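Long-range contact in putative acetoin utilization protein, acetoin dehydrogenase (Thermus thermophilus, PDB 5AWE), which is of unknown function but, with its paired CBS domains and an ACT domain, may act as a ligand-sensing regulatory protein: residues Gln159-Ala164 / Met183-Glu188. Numbering follows the deposited sequence.
Sequences QAVPPA and MRVVGE
Apolar contacts of V161 with M183 and V185, together with one water bridge, join the loop after helix 153-158 to strand 178-186 and the residues that follow it in the ACT domain, with no direct hydrogen bond between the segments. V161 CG1, anti to the backbone N (chi1 -179°), meets V185 CG1 at 4.0 Å. Its CG2 touches the CE methyl of selenomethionine M183, also at 4.0 Å. A bend about the CG-SE bond (chi3 -142°) ends that otherwise extended chain. A164 CB sits against two backbone carbonyls, 3.3 Å from both V186 O and E188 O. On the exposed side, the E188 side chain runs across the ring of P163 at about a right angle, OE2 lying 3.6 Å from P163 CB. A water donates to P163 O (2.6 Å) and accepts from E188 N (2.9 Å). Within the loop, the cis peptide before P163 and the bond from A164 N to V161 O (2.9 Å) make V161-A164 a type VIa beta turn. V161 and M183 also pack on I166 of strand 165-175, and V185 on L141 and I143 of strand 141-148. From helix 193-199, R196 hydrogen-bonds A160 O and V193 packs on A164, so the loop meets both helix and sheet.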
loop_
_atom_site.group_PDB
_atom_site.type_symbol
_atom_site.label_atom_id
_atom_site.label_comp_id
_atom_site.label_asym_id
_atom_site.label_seq_id
_atom_site.Cartn_x
_atom_site.Cartn_y
_atom_site.Cartn_z
ATOM N N GLN A 159 -43.222 47.517 -13.610
ATOM C CA GLN A 159 -44.074 48.007 -14.691
ATOM C C GLN A 159 -43.290 48.426 -15.936
ATOM O O GLN A 159 -43.857 48.558 -17.018
ATOM C CB GLN A 159 -44.926 49.174 -14.198
ATOM C CG GLN A 159 -45.962 48.757 -13.171
ATOM C CD GLN A 159 -46.397 49.904 -12.280
ATOM O OE1 GLN A 159 -46.458 51.055 -12.717
ATOM N NE2 GLN A 159 -46.698 49.597 -11.020
ATOM N N ALA A 160 -41.989 48.628 -15.790
ATOM C CA ALA A 160 -41.168 49.020 -16.923
ATOM C C ALA A 160 -40.831 47.835 -17.840
ATOM O O ALA A 160 -40.533 48.027 -19.019
ATOM C CB ALA A 160 -39.880 49.687 -16.425
ATOM N N VAL A 161 -40.880 46.617 -17.310
ATOM C CA VAL A 161 -40.438 45.455 -18.070
ATOM C C VAL A 161 -41.312 45.073 -19.279
ATOM O O VAL A 161 -40.782 44.793 -20.363
ATOM C CB VAL A 161 -40.301 44.207 -17.162
ATOM C CG1 VAL A 161 -39.811 43.011 -17.992
ATOM C CG2 VAL A 161 -39.331 44.491 -16.025
ATOM N N PRO A 162 -42.651 45.044 -19.117
ATOM C CA PRO A 162 -43.496 44.678 -20.264
ATOM C C PRO A 162 -43.110 45.474 -21.502
ATOM O O PRO A 162 -42.678 46.617 -21.394
ATOM C CB PRO A 162 -44.918 44.986 -19.784
ATOM C CG PRO A 162 -44.838 44.870 -18.301
ATOM C CD PRO A 162 -43.463 45.411 -17.944
ATOM N N PRO A 163 -43.291 44.895 -22.699
ATOM C CA PRO A 163 -43.831 43.565 -23.011
ATOM C C PRO A 163 -42.982 42.355 -22.608
ATOM O O PRO A 163 -43.405 41.206 -22.817
ATOM C CB PRO A 163 -44.045 43.620 -24.523
ATOM C CG PRO A 163 -42.976 44.535 -25.001
ATOM C CD PRO A 163 -42.753 45.559 -23.902
ATOM N N ALA A 164 -41.796 42.595 -22.046
ATOM C CA ALA A 164 -40.915 41.495 -21.646
ATOM C C ALA A 164 -41.336 40.902 -20.300
ATOM O O ALA A 164 -42.142 41.494 -19.577
ATOM C CB ALA A 164 -39.462 41.974 -21.576
HETATM N N MSE A 183 -31.758 41.007 -11.732
HETATM C CA MSE A 183 -33.044 40.665 -12.325
HETATM C C MSE A 183 -32.781 40.062 -13.691
HETATM O O MSE A 183 -31.987 40.589 -14.463
HETATM C CB MSE A 183 -33.916 41.929 -12.458
HETATM C CG MSE A 183 -35.370 41.677 -12.870
HETATM SE SE MSE A 183 -36.264 43.206 -13.320
HETATM C CE MSE A 183 -37.760 42.875 -12.669
ATOM N N ARG A 184 -33.429 38.942 -13.984
ATOM C CA ARG A 184 -33.322 38.357 -15.307
ATOM C C ARG A 184 -34.637 38.502 -16.031
ATOM O O ARG A 184 -35.681 38.105 -15.523
ATOM C CB ARG A 184 -32.903 36.886 -15.209
ATOM C CG ARG A 184 -31.417 36.742 -14.950
ATOM C CD ARG A 184 -31.002 35.335 -14.608
ATOM N NE ARG A 184 -29.587 35.307 -14.228
ATOM C CZ ARG A 184 -28.575 35.252 -15.094
ATOM N NH1 ARG A 184 -28.811 35.217 -16.400
ATOM N NH2 ARG A 184 -27.324 35.227 -14.656
ATOM N N VAL A 185 -34.580 39.105 -17.209
ATOM C CA VAL A 185 -35.776 39.374 -17.988
ATOM C C VAL A 185 -35.624 38.733 -19.359
ATOM O O VAL A 185 -34.510 38.622 -19.881
ATOM C CB VAL A 185 -36.009 40.894 -18.150
ATOM C CG1 VAL A 185 -36.276 41.535 -16.770
ATOM C CG2 VAL A 185 -34.790 41.539 -18.815
ATOM N N VAL A 186 -36.745 38.295 -19.928
ATOM C CA VAL A 186 -36.732 37.597 -21.206
ATOM C C VAL A 186 -37.909 38.016 -22.074
ATOM O O VAL A 186 -38.825 38.710 -21.614
ATOM C CB VAL A 186 -36.821 36.067 -21.025
ATOM C CG1 VAL A 186 -35.623 35.551 -20.222
ATOM C CG2 VAL A 186 -38.131 35.713 -20.336
ATOM N N GLY A 187 -37.875 37.580 -23.330
ATOM C CA GLY A 187 -39.036 37.702 -24.189
ATOM C C GLY A 187 -39.060 38.970 -25.016
ATOM O O GLY A 187 -38.014 39.511 -25.381
ATOM N N GLU A 188 -40.269 39.442 -25.297
ATOM C CA GLU A 188 -40.494 40.499 -26.265
ATOM C C GLU A 188 -39.836 41.807 -25.867
ATOM O O GLU A 188 -40.114 42.357 -24.798
ATOM C CB GLU A 188 -41.995 40.723 -26.445
ATOM C CG GLU A 188 -42.347 41.702 -27.549
ATOM C CD GLU A 188 -43.827 41.707 -27.864
ATOM O OE1 GLU A 188 -44.426 40.609 -27.924
ATOM O OE2 GLU A 188 -44.390 42.810 -28.050
HETATM O O HOH W 1 -42.290 38.848 -23.277
#